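PDB 6S2Z: water-Soluble Chlorophyll Protein, which binds chlorophyll in a water-soluble tetramer, probably acting as a chlorophyll carrier built on the fold of the Kunitz-type protease inhibitors. Local coordinates for residues A[2-7]-A[72-77]; A[31-36]-A[44-49]; A[54-59]-A[80-85]; A[123-128]-A[136-141]. One frame throughout, in Å; residues are numbered along the deposited sequence.

Contact 1 (A[2-7]-A[72-77]); sequences EQVKDS and IYTSTT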
# COMPACT_ATOMS: atom_id res chain seq x y z
N GLU A 2 3.75 39.87 -17.90
CA GLU A 2 3.18 40.58 -16.77
C GLU A 2 3.52 39.84 -15.48
O GLU A 2 3.90 38.67 -15.51
CB GLU A 2 1.65 40.69 -16.89
CG GLU A 2 1.17 41.61 -18.00
CD GLU A 2 1.56 43.07 -17.79
OE1 GLU A 2 1.28 43.61 -16.70
OE2 GLU A 2 2.14 43.67 -18.73
N GLN A 3 3.37 40.54 -14.36
CA GLN A 3 3.53 39.92 -13.06
C GLN A 3 2.38 38.94 -12.87
O GLN A 3 1.22 39.30 -13.06
CB GLN A 3 3.52 40.97 -11.95
CG GLN A 3 4.75 41.87 -11.93
CD GLN A 3 4.60 42.96 -10.89
OE1 GLN A 3 3.56 43.10 -10.25
NE2 GLN A 3 5.64 43.76 -10.73
N VAL A 4 2.72 37.71 -12.49
CA VAL A 4 1.75 36.70 -12.10
C VAL A 4 1.17 37.12 -10.76
O VAL A 4 1.92 37.53 -9.87
CB VAL A 4 2.43 35.30 -12.07
CG1 VAL A 4 1.55 34.23 -11.42
CG2 VAL A 4 2.83 34.86 -13.46
N LYS A 5 -0.15 37.05 -10.61
CA LYS A 5 -0.83 37.48 -9.39
C LYS A 5 -1.40 36.28 -8.64
O LYS A 5 -1.92 35.34 -9.23
CB LYS A 5 -1.91 38.51 -9.72
CG LYS A 5 -1.39 39.79 -10.37
CD LYS A 5 -2.37 40.95 -10.34
CE LYS A 5 -1.90 42.15 -11.14
NZ LYS A 5 -3.02 43.09 -11.43
N ASP A 6 -1.30 36.30 -7.31
CA ASP A 6 -1.89 35.27 -6.48
C ASP A 6 -3.39 35.51 -6.38
O ASP A 6 -3.90 36.48 -6.94
CB ASP A 6 -1.20 35.21 -5.12
CG ASP A 6 -1.38 36.46 -4.25
OD1 ASP A 6 -2.42 37.16 -4.40
OD2 ASP A 6 -0.46 36.72 -3.44
N SER A 7 -4.09 34.66 -5.61
CA SER A 7 -5.54 34.67 -5.56
C SER A 7 -6.08 35.90 -4.82
O SER A 7 -7.29 36.11 -4.79
CB SER A 7 -6.07 33.40 -4.95
OG SER A 7 -5.71 33.33 -3.58
N ILE A 72 7.63 36.98 -10.04
CA ILE A 72 7.52 36.01 -11.12
C ILE A 72 6.66 36.62 -12.23
O ILE A 72 5.58 37.14 -11.95
CB ILE A 72 6.95 34.67 -10.61
CG1 ILE A 72 7.71 34.13 -9.39
CG2 ILE A 72 6.85 33.65 -11.74
CD1 ILE A 72 9.17 33.83 -9.66
N TYR A 73 7.18 36.55 -13.47
CA TYR A 73 6.53 37.08 -14.66
C TYR A 73 6.05 35.93 -15.54
O TYR A 73 6.55 34.82 -15.46
CB TYR A 73 7.49 37.99 -15.44
CG TYR A 73 7.56 39.42 -14.97
CD1 TYR A 73 8.43 39.80 -13.97
CD2 TYR A 73 6.75 40.40 -15.54
CE1 TYR A 73 8.49 41.12 -13.52
CE2 TYR A 73 6.80 41.72 -15.11
CZ TYR A 73 7.67 42.08 -14.09
OH TYR A 73 7.74 43.37 -13.66
N THR A 74 5.07 36.22 -16.40
CA THR A 74 4.54 35.24 -17.33
C THR A 74 5.55 34.98 -18.44
O THR A 74 6.43 35.79 -18.70
CB THR A 74 3.21 35.72 -17.91
OG1 THR A 74 3.44 36.91 -18.65
CG2 THR A 74 2.17 35.97 -16.84
N SER A 75 5.44 33.83 -19.09
CA SER A 75 6.13 33.55 -20.35
C SER A 75 7.65 33.44 -20.17
O SER A 75 8.38 33.53 -21.16
CB SER A 75 5.76 34.53 -21.45
OG SER A 75 4.38 34.82 -21.42
N THR A 76 8.08 33.19 -18.93
CA THR A 76 9.48 33.10 -18.54
C THR A 76 9.74 31.78 -17.80
O THR A 76 8.97 31.39 -16.91
CB THR A 76 9.83 34.32 -17.67
OG1 THR A 76 9.18 35.46 -18.25
CG2 THR A 76 11.32 34.54 -17.52
N THR A 77 10.81 31.09 -18.19
CA THR A 77 11.11 29.77 -17.65
C THR A 77 11.39 29.84 -16.14
O THR A 77 12.13 30.70 -15.65
CB THR A 77 12.15 29.02 -18.51
OG1 THR A 77 13.35 29.78 -18.69
CG2 THR A 77 11.66 28.58 -19.87

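Contact 2 (A[31-36]-A[44-49]); sequences VPAAIN and GITQTL. With CHL (chlorophyll b), chain B.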
# COMPACT_ATOMS: atom_id res chain seq x y z
N VAL A 31 -0.82 17.96 -5.28
CA VAL A 31 -0.07 17.24 -4.26
C VAL A 31 0.76 16.15 -4.94
O VAL A 31 0.42 15.72 -6.03
CB VAL A 31 -0.99 16.62 -3.19
CG1 VAL A 31 -1.76 17.68 -2.39
CG2 VAL A 31 -1.92 15.56 -3.76
N PRO A 32 1.87 15.70 -4.29
CA PRO A 32 2.55 14.48 -4.70
C PRO A 32 1.64 13.29 -4.48
O PRO A 32 0.96 13.21 -3.45
CB PRO A 32 3.77 14.35 -3.77
CG PRO A 32 3.92 15.73 -3.16
CD PRO A 32 2.55 16.38 -3.17
N ALA A 33 1.65 12.36 -5.45
CA ALA A 33 1.02 11.05 -5.34
C ALA A 33 1.67 10.10 -6.34
O ALA A 33 2.06 10.52 -7.43
CB ALA A 33 -0.47 11.12 -5.55
N ALA A 34 1.83 8.83 -5.93
CA ALA A 34 2.39 7.81 -6.80
C ALA A 34 1.47 7.60 -8.00
O ALA A 34 0.24 7.60 -7.87
CB ALA A 34 2.60 6.53 -6.02
N ILE A 35 2.12 7.44 -9.16
CA ILE A 35 1.45 7.10 -10.40
C ILE A 35 1.83 5.67 -10.78
O ILE A 35 1.27 5.08 -11.69
CB ILE A 35 1.78 8.10 -11.53
CG1 ILE A 35 3.28 8.36 -11.67
CG2 ILE A 35 1.03 9.41 -11.35
CD1 ILE A 35 3.64 9.22 -12.85
N ASN A 36 2.85 5.12 -10.13
CA ASN A 36 3.15 3.72 -10.36
C ASN A 36 3.19 3.02 -9.00
O ASN A 36 3.36 3.67 -7.96
CB ASN A 36 4.38 3.56 -11.29
CG ASN A 36 4.60 2.12 -11.74
OD1 ASN A 36 3.71 1.50 -12.32
ND2 ASN A 36 5.77 1.56 -11.44
N GLY A 44 4.23 11.19 -9.05
CA GLY A 44 3.56 12.12 -9.93
C GLY A 44 2.88 13.22 -9.13
O GLY A 44 3.13 13.35 -7.94
N ILE A 45 2.01 13.99 -9.80
CA ILE A 45 1.33 15.12 -9.19
C ILE A 45 -0.14 15.01 -9.55
O ILE A 45 -0.49 14.66 -10.67
CB ILE A 45 1.92 16.47 -9.65
CG1 ILE A 45 3.45 16.46 -9.57
CG2 ILE A 45 1.33 17.63 -8.85
CD1 ILE A 45 4.08 17.83 -9.85
N THR A 46 -1.00 15.27 -8.57
CA THR A 46 -2.40 14.92 -8.63
C THR A 46 -3.16 16.08 -8.00
O THR A 46 -2.64 16.75 -7.09
CB THR A 46 -2.63 13.62 -7.84
OG1 THR A 46 -1.77 12.62 -8.39
CG2 THR A 46 -4.07 13.15 -7.88
N GLN A 47 -4.41 16.31 -8.45
CA GLN A 47 -5.27 17.17 -7.66
C GLN A 47 -5.97 16.29 -6.64
O GLN A 47 -6.61 15.31 -7.01
CB GLN A 47 -6.30 17.93 -8.50
CG GLN A 47 -7.18 18.83 -7.63
CD GLN A 47 -8.39 19.41 -8.32
OE1 GLN A 47 -8.76 19.02 -9.44
NE2 GLN A 47 -9.05 20.34 -7.64
N THR A 48 -5.85 16.63 -5.36
CA THR A 48 -6.58 15.85 -4.37
C THR A 48 -8.07 16.08 -4.60
O THR A 48 -8.46 17.19 -4.96
CB THR A 48 -6.17 16.18 -2.93
OG1 THR A 48 -7.04 15.43 -2.05
CG2 THR A 48 -6.28 17.65 -2.57
N LEU A 49 -8.90 15.06 -4.37
CA LEU A 49 -10.34 15.18 -4.55
C LEU A 49 -11.00 15.87 -3.36
O LEU A 49 -12.10 16.38 -3.51
CB LEU A 49 -10.93 13.79 -4.76
CG LEU A 49 -10.59 13.12 -6.09
CD1 LEU A 49 -11.04 11.66 -6.07
CD2 LEU A 49 -11.19 13.89 -7.29
MG CHL B . 0.71 12.37 -1.44
CHA CHL B . -2.45 13.52 -1.01
CHB CHL B . -0.64 9.40 -2.31
CHC CHL B . 3.79 10.98 -1.30
CHD CHL B . 1.92 15.16 0.31
NA CHL B . -1.14 11.66 -1.84
C1A CHL B . -2.23 12.27 -1.74
C2A CHL B . -3.39 11.58 -2.32
C3A CHL B . -2.84 10.21 -2.54
C4A CHL B . -1.44 10.43 -2.21
CMA CHL B . -3.46 9.23 -1.58
CAA CHL B . -4.07 12.27 -3.49
CBA CHL B . -5.16 11.49 -4.18
CGA CHL B . -6.56 11.60 -3.65
O1A CHL B . -7.24 12.48 -3.98
O2A CHL B . -7.10 10.59 -2.82
NB CHL B . 1.47 10.47 -1.79
C1B CHL B . 0.81 9.37 -2.10
C2B CHL B . 1.58 8.14 -2.22
C3B CHL B . 2.89 8.64 -1.91
C4B CHL B . 2.71 10.07 -1.67
CMB CHL B . 1.14 6.76 -2.55
CAB CHL B . 4.16 7.89 -1.87
CBB CHL B . 4.30 6.78 -1.27
NC CHL B . 2.54 12.95 -0.65
C1C CHL B . 3.67 12.28 -0.65
C2C CHL B . 4.78 12.98 -0.01
C3C CHL B . 4.25 14.20 0.46
C4C CHL B . 2.86 14.06 0.03
CMC CHL B . 6.18 12.59 0.19
OMC CHL B . 6.63 11.59 -0.24
CAC CHL B . 4.94 15.29 1.21
CBC CHL B . 4.91 15.02 2.67
ND CHL B . -0.02 14.04 -0.53
C1D CHL B . 0.48 15.05 0.14
C2D CHL B . -0.56 15.99 0.62
C3D CHL B . -1.74 15.32 0.10
C4D CHL B . -1.34 14.26 -0.52
CMD CHL B . -0.57 17.30 1.35
CAD CHL B . -3.21 15.40 0.03
OBD CHL B . -3.90 16.32 0.48
CBD CHL B . -3.71 14.23 -0.71
CGD CHL B . -4.74 13.49 0.06
O1D CHL B . -5.85 13.43 -0.31
O2D CHL B . -4.46 12.83 1.26
CED CHL B . -5.48 12.41 2.09
C1 CHL B . -7.85 10.73 -1.65
C2 CHL B . -8.17 9.34 -1.22
C3 CHL B . -8.26 9.00 0.06
C4 CHL B . -8.08 10.01 1.10
C5 CHL B . -8.54 7.61 0.46
C6 CHL B . -7.39 7.06 1.25
C7 CHL B . -6.03 7.27 0.63
C8 CHL B . -4.95 6.70 1.52
C9 CHL B . -4.18 7.77 2.26
C10 CHL B . -4.04 5.78 0.76
C11 CHL B . -4.76 4.51 0.45
C12 CHL B . -3.75 3.44 0.15
C13 CHL B . -4.33 2.30 -0.66
C14 CHL B . -5.34 1.50 0.12
C15 CHL B . -3.21 1.41 -1.13
C16 CHL B . -3.67 0.49 -2.25
C17 CHL B . -2.57 -0.46 -2.70
C18 CHL B . -2.90 -1.04 -4.05
C19 CHL B . -1.68 -1.16 -4.89
C20 CHL B . -3.46 -2.40 -3.86

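Contact 3 (A[54-59]-A[80-85]); sequences PGLPVS and IEFRSE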
# COMPACT_ATOMS: atom_id res chain seq x y z
N PRO A 54 -5.57 22.01 0.92
CA PRO A 54 -5.16 23.18 0.15
C PRO A 54 -4.08 22.88 -0.89
O PRO A 54 -3.81 23.72 -1.75
CB PRO A 54 -4.64 24.13 1.24
CG PRO A 54 -4.05 23.18 2.31
CD PRO A 54 -4.97 21.98 2.27
N GLY A 55 -3.49 21.67 -0.78
CA GLY A 55 -2.34 21.24 -1.57
C GLY A 55 -1.04 21.27 -0.76
O GLY A 55 -0.97 21.84 0.33
N LEU A 56 0.01 20.68 -1.33
CA LEU A 56 1.33 20.82 -0.76
C LEU A 56 1.96 22.10 -1.33
O LEU A 56 1.89 22.34 -2.53
CB LEU A 56 2.16 19.57 -1.05
CG LEU A 56 3.50 19.52 -0.31
CD1 LEU A 56 3.30 19.33 1.20
CD2 LEU A 56 4.40 18.44 -0.89
N PRO A 57 2.55 22.97 -0.48
CA PRO A 57 3.15 24.22 -0.95
C PRO A 57 4.27 24.05 -1.98
O PRO A 57 5.05 23.09 -1.90
CB PRO A 57 3.75 24.82 0.33
CG PRO A 57 2.85 24.28 1.42
CD PRO A 57 2.55 22.86 0.99
N VAL A 58 4.33 25.02 -2.90
CA VAL A 58 5.42 25.13 -3.86
C VAL A 58 6.06 26.52 -3.79
O VAL A 58 5.49 27.47 -3.23
CB VAL A 58 4.94 24.83 -5.29
CG1 VAL A 58 4.21 23.50 -5.37
CG2 VAL A 58 4.06 25.97 -5.79
N SER A 59 7.25 26.62 -4.39
CA SER A 59 7.86 27.91 -4.63
C SER A 59 8.40 27.95 -6.05
O SER A 59 8.69 26.90 -6.64
CB SER A 59 8.93 28.22 -3.60
OG SER A 59 10.01 27.32 -3.72
N ILE A 80 9.52 24.68 -10.55
CA ILE A 80 8.51 24.61 -9.52
C ILE A 80 8.95 23.51 -8.57
O ILE A 80 9.21 22.40 -9.02
CB ILE A 80 7.10 24.33 -10.12
CG1 ILE A 80 6.76 25.25 -11.30
CG2 ILE A 80 6.04 24.38 -9.04
CD1 ILE A 80 5.42 24.96 -11.94
N GLU A 81 9.08 23.83 -7.28
CA GLU A 81 9.45 22.78 -6.34
C GLU A 81 8.50 22.74 -5.16
O GLU A 81 8.11 23.76 -4.61
CB GLU A 81 10.92 22.83 -5.92
CG GLU A 81 11.37 24.12 -5.31
CD GLU A 81 12.61 23.95 -4.44
OE1 GLU A 81 12.98 22.82 -4.14
OE2 GLU A 81 13.20 24.96 -4.07
N PHE A 82 8.12 21.51 -4.79
CA PHE A 82 7.37 21.29 -3.57
C PHE A 82 8.24 21.63 -2.36
O PHE A 82 9.44 21.39 -2.34
CB PHE A 82 6.87 19.84 -3.54
CG PHE A 82 5.59 19.62 -4.29
CD1 PHE A 82 4.45 20.35 -3.98
CD2 PHE A 82 5.52 18.68 -5.31
CE1 PHE A 82 3.26 20.11 -4.65
CE2 PHE A 82 4.33 18.44 -5.98
CZ PHE A 82 3.20 19.15 -5.65
N ARG A 83 7.59 22.21 -1.35
CA ARG A 83 8.28 22.65 -0.15
C ARG A 83 7.66 21.91 1.02
O ARG A 83 6.51 22.16 1.37
CB ARG A 83 8.13 24.16 0.03
CG ARG A 83 8.68 25.01 -1.10
CD ARG A 83 10.19 24.96 -1.28
NE ARG A 83 10.99 25.40 -0.14
CZ ARG A 83 11.09 26.66 0.28
NH1 ARG A 83 10.42 27.64 -0.32
NH2 ARG A 83 11.86 26.96 1.32
N SER A 84 8.46 20.99 1.60
CA SER A 84 8.03 20.14 2.69
C SER A 84 9.22 19.67 3.54
O SER A 84 10.14 19.05 3.02
CB SER A 84 7.25 18.96 2.19
OG SER A 84 6.67 18.31 3.29
N GLU A 85 9.15 19.95 4.84
CA GLU A 85 10.10 19.42 5.81
C GLU A 85 10.07 17.89 5.76
O GLU A 85 11.09 17.25 5.57
CB GLU A 85 9.77 19.91 7.23
CG GLU A 85 11.01 20.15 8.07
CD GLU A 85 11.70 21.45 7.69
OE1 GLU A 85 11.53 22.45 8.43
OE2 GLU A 85 12.38 21.46 6.65

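Contact 4 (A[123-128]-A[136-141]); sequences LFKIEE and KLTTSS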
# COMPACT_ATOMS: atom_id res chain seq x y z
N LEU A 123 11.62 22.85 -16.98
CA LEU A 123 11.36 24.27 -17.21
C LEU A 123 9.88 24.47 -17.51
O LEU A 123 9.37 23.92 -18.49
CB LEU A 123 12.24 24.76 -18.37
CG LEU A 123 13.76 24.64 -18.18
CD1 LEU A 123 14.52 25.31 -19.34
CD2 LEU A 123 14.19 25.22 -16.85
N PHE A 124 9.21 25.25 -16.65
CA PHE A 124 7.81 25.59 -16.84
C PHE A 124 7.66 27.08 -17.18
O PHE A 124 8.57 27.88 -16.94
CB PHE A 124 6.98 25.19 -15.61
CG PHE A 124 6.92 23.71 -15.31
CD1 PHE A 124 8.00 23.05 -14.74
CD2 PHE A 124 5.77 22.97 -15.57
CE1 PHE A 124 7.94 21.69 -14.47
CE2 PHE A 124 5.71 21.62 -15.29
CZ PHE A 124 6.81 20.97 -14.76
N LYS A 125 6.51 27.44 -17.75
CA LYS A 125 6.11 28.83 -17.82
C LYS A 125 4.67 28.96 -17.35
O LYS A 125 3.86 28.07 -17.60
CB LYS A 125 6.17 29.39 -19.25
CG LYS A 125 7.45 29.15 -20.03
CD LYS A 125 7.43 29.78 -21.41
CE LYS A 125 8.68 29.49 -22.23
NZ LYS A 125 8.62 30.16 -23.55
N ILE A 126 4.38 30.08 -16.68
CA ILE A 126 3.02 30.43 -16.29
C ILE A 126 2.45 31.35 -17.38
O ILE A 126 3.13 32.29 -17.82
CB ILE A 126 3.06 31.10 -14.90
CG1 ILE A 126 3.87 30.25 -13.91
CG2 ILE A 126 1.65 31.39 -14.38
CD1 ILE A 126 4.27 30.96 -12.63
N GLU A 127 1.24 31.06 -17.87
CA GLU A 127 0.64 31.89 -18.91
C GLU A 127 -0.77 32.30 -18.48
O GLU A 127 -1.51 31.50 -17.91
CB GLU A 127 0.52 31.12 -20.24
CG GLU A 127 1.84 30.67 -20.84
CD GLU A 127 2.76 31.77 -21.36
OE1 GLU A 127 2.33 32.93 -21.39
OE2 GLU A 127 3.91 31.47 -21.74
N GLU A 128 -1.14 33.55 -18.75
CA GLU A 128 -2.48 34.03 -18.42
C GLU A 128 -3.57 33.17 -19.08
O GLU A 128 -3.39 32.66 -20.19
CB GLU A 128 -2.63 35.50 -18.81
CG GLU A 128 -2.13 36.47 -17.75
CD GLU A 128 -1.85 37.86 -18.31
OE1 GLU A 128 -2.52 38.24 -19.29
OE2 GLU A 128 -0.95 38.56 -17.78
N LYS A 136 -2.39 29.17 -16.82
CA LYS A 136 -2.05 27.82 -17.22
C LYS A 136 -0.54 27.67 -17.15
O LYS A 136 0.18 28.66 -17.10
CB LYS A 136 -2.64 27.44 -18.58
CG LYS A 136 -2.21 28.31 -19.75
CD LYS A 136 -2.72 27.82 -21.08
CE LYS A 136 -2.22 28.59 -22.30
NZ LYS A 136 -2.53 27.83 -23.54
N LEU A 137 -0.09 26.41 -17.11
CA LEU A 137 1.32 26.07 -17.05
C LEU A 137 1.70 25.34 -18.35
O LEU A 137 0.92 24.54 -18.86
CB LEU A 137 1.57 25.17 -15.83
CG LEU A 137 1.26 25.78 -14.47
CD1 LEU A 137 1.51 24.75 -13.38
CD2 LEU A 137 2.09 27.03 -14.20
N THR A 138 2.89 25.68 -18.88
CA THR A 138 3.35 25.09 -20.13
C THR A 138 4.80 24.64 -19.97
O THR A 138 5.55 25.19 -19.16
CB THR A 138 3.27 26.04 -21.33
OG1 THR A 138 4.19 27.11 -21.11
CG2 THR A 138 1.88 26.57 -21.60
N THR A 139 5.15 23.62 -20.76
CA THR A 139 6.49 23.08 -20.82
C THR A 139 6.78 22.85 -22.29
O THR A 139 5.87 22.89 -23.13
CB THR A 139 6.60 21.72 -20.10
OG1 THR A 139 6.05 20.72 -20.96
CG2 THR A 139 5.87 21.68 -18.78
N SER A 140 8.05 22.54 -22.56
CA SER A 140 8.49 22.27 -23.92
C SER A 140 7.99 20.90 -24.39
O SER A 140 8.26 20.53 -25.52
CB SER A 140 9.99 22.42 -24.02
OG SER A 140 10.63 21.28 -23.47
N SER A 141 7.24 20.17 -23.55
CA SER A 141 6.60 18.93 -23.99
C SER A 141 5.09 19.10 -24.22
O SER A 141 4.41 18.12 -24.50
CB SER A 141 6.85 17.81 -23.05
OG SER A 141 8.20 17.45 -23.09

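Contact 1 (A[2-7]-A[72-77])
Gln3 lies across the aromatic ring of Tyr73, and this pair sets the character of the contact. The CG methylene of Gln3 sits over one face of the ring, 4.0 Å from its centroid and 27° off the normal, a CH-pi contact. The amide beyond it is turned steeply against the ring, so that Gln3 NE2 comes near Tyr73 OH at the rim rather than stacking. With CG anti to its own carbonyl carbon (chi1 -85°), the tyrosine swings its ring back alongside residues 2 and 3. The ring carbon Tyr73 CD2 then comes within 3.3 Å of Glu2 C.

Thr74 holds the main chain of Glu2 twice, once through its side chain and once through its backbone. Its OG1 accepts the backbone N of Glu2 at 3.1 Å, while its own N donates to Glu2 O at 2.9 Å. The methyl branch does different work: Thr74 CG2 meets Val4 CG2 at 3.6 Å, on the buried side, where Val4 and Ile72 also rest on Ile126.

Val4 N closes the pairing with a bond to Ile72 O at 3.0 Å. Gln3 and Tyr73, flanked by the Glu2-Thr74 and Val4-Ile72 bonds, form a single isolated bridge with their CA atoms 4.4 Å apart.

Val4 also reaches Phe171 of strand 169-173, near the far end of the chain. The arrangement lays the N-terminal arm of a Kunitz-type beta-trefoil against the loop between strands 58-62 and 78-82.

Contact 2 (A[31-36]-A[44-49])
Val31 and Thr46 exchange both of their backbone bonds, Val31 N to Thr46 O at 2.8 Å and Thr46 N to Val31 O at 2.9 Å. Two residues further along the first strand, Ala33 and Gly44 form the second hydrogen-bonded pair, Ala33 N meeting Gly44 O almost straight (171° at the hydrogen) but from well above the carbonyl plane. Between them Pro32, which has no N-H to give, faces Ile45 as the non-hydrogen-bonded pair.

Its carbonyl is put to another use: Pro32 O is the axial ligand of the chlorophyll b magnesium, at 2.2 Å. The second strand's continuation supplies the polar anchors. With its hydroxyl anti to the backbone N (chi1 176°), Thr48 OG1 donates to chlorophyll O1D at 2.9 Å, and Leu49 N donates to chlorophyll O1A at 3.1 Å.

Apolar contacts complete the seat. Both methyls of Val31 press on the macrocycle, CG1 coming 3.4 Å from chlorophyll C3D. Ala33 CB is held between the pigment and the opposite strand, 3.5 Å from Thr46 OG1, a hydroxyl hydrogen-bonded to Gln156. Beyond the ladder, the Ile35 side chain folds back over the backbone of Gly44.

Strands 30-33 and 44-47 form an antiparallel hairpin. Its second strand is bonded through Ile45 and Gln47 to Leu157 and Pro155 of strand 155-160, while Ile45 and Pro32 pack on Ile113 of strand 111-113 and on Phe82 at the end of strand 78-82.

Contact 3 (A[54-59]-A[80-85])
Pro57 O receives the backbone N of Arg83 at 2.7 Å, the shortest of three bonds that join these segments. The same oxygen lies near the CA-H of Phe82 and, together with Leu56 O, at the edge of the Phe82 ring; Leu56 O is 3.4 Å from Phe82 CE1. Further along, Ser59 and Glu81 satisfy each other: Ser59 N gives to Glu81 O at 3.0 Å, and Glu81 N returns to Ser59 O at 3.2 Å in a nearly straight bond (170° at the hydrogen). Glu81 O also faces the CA-H of Val58 at 3.1 Å.

The main-chain groups of Val58 and Phe82 that turn away from this pairing bond elsewhere, to Tyr18 and Lys95. The bent Arg83 chain passes alongside Ser59, its CD 3.4 Å from Ser59 OG, and NH1 has a weak bond to Gly15 O. Ser84 OG is bound to Ile86 O.

On the face of the ladder that carries Val58 and Phe82, Leu56, whose CG is anti to the backbone N (chi1 -171°), brings CD2 to 3.6 Å from Phe82 CD1. Val58 CG1 touches the same ring carbon at 3.5 Å. These antiparallel partners belong to the beta-trefoil, and where they run out Leu56 and Ser84 line the chlorophyll pocket.

Contact 4 (A[123-128]-A[136-141])
Lys125 and Thr138 are joined by a reciprocal pair of backbone bonds, Lys125 N to Thr138 O at 2.8 Å and Thr138 N to Lys125 O at 2.9 Å. Glu127 and Lys136 repeat the pattern two residues on, with Lys136 N reaching Glu127 O at 2.7 Å. Between them Ile126 and Leu137 form the non-hydrogen-bonded pair, and the CA-H groups of both point to carbonyls across the ladder.

Apolar contacts occupy the face of Ile126 and Leu137. These two side chains run alongside each other in a common direction, with Ile126 CG1 3.7 Å from Leu137 CD2. Beyond the last bridged pair Phe124 runs similarly beside Thr139, whose methyl CG2 touches Phe124 CD2 and CE2, each at 3.5 Å.

The other face carries longer, polar chains that meet through their inner carbons: Glu127 CB is 3.9 Å from Lys136 CG, while the Glu127 carboxylate turns to Ser75. Thr139 OG1 accepts Ser141 N at 2.9 Å, an ST turn where the strand ends, and is also bonded to Gly142 O.

The hairpin of strands 125-128 and 135-139 continues through Leu137 and Val144 into strand 142-148. Phe124 leans on Ile80 of strand 78-82, and Leu137 on Trp97 of strand 97-99.

Of the four, contacts 2 and 3 hold residues of the chlorophyll pocket. They touch directly: Pro32 CG lies 3.6 Å from Leu56 CD2, and Pro32 CD 3.8 Å from Phe82 CZ, so contact 3 backs the residue that ligates magnesium. Contact 3 also meets contact 4 on the inner side, where Ile80 CD1 is 3.9 Å from Phe124 CG. At the far end, contact 4 is tied to contact 1 by Ser75, whose OG is 2.8 Å from Glu127 OE1 and whose N is 3.1 Å from Ile126 O. A chain of contacts thus runs 2-3-4-1 through the trefoil, and contacts 1 and 2, with centres about 24 Å apart, lie on opposite sides of the chain's centre.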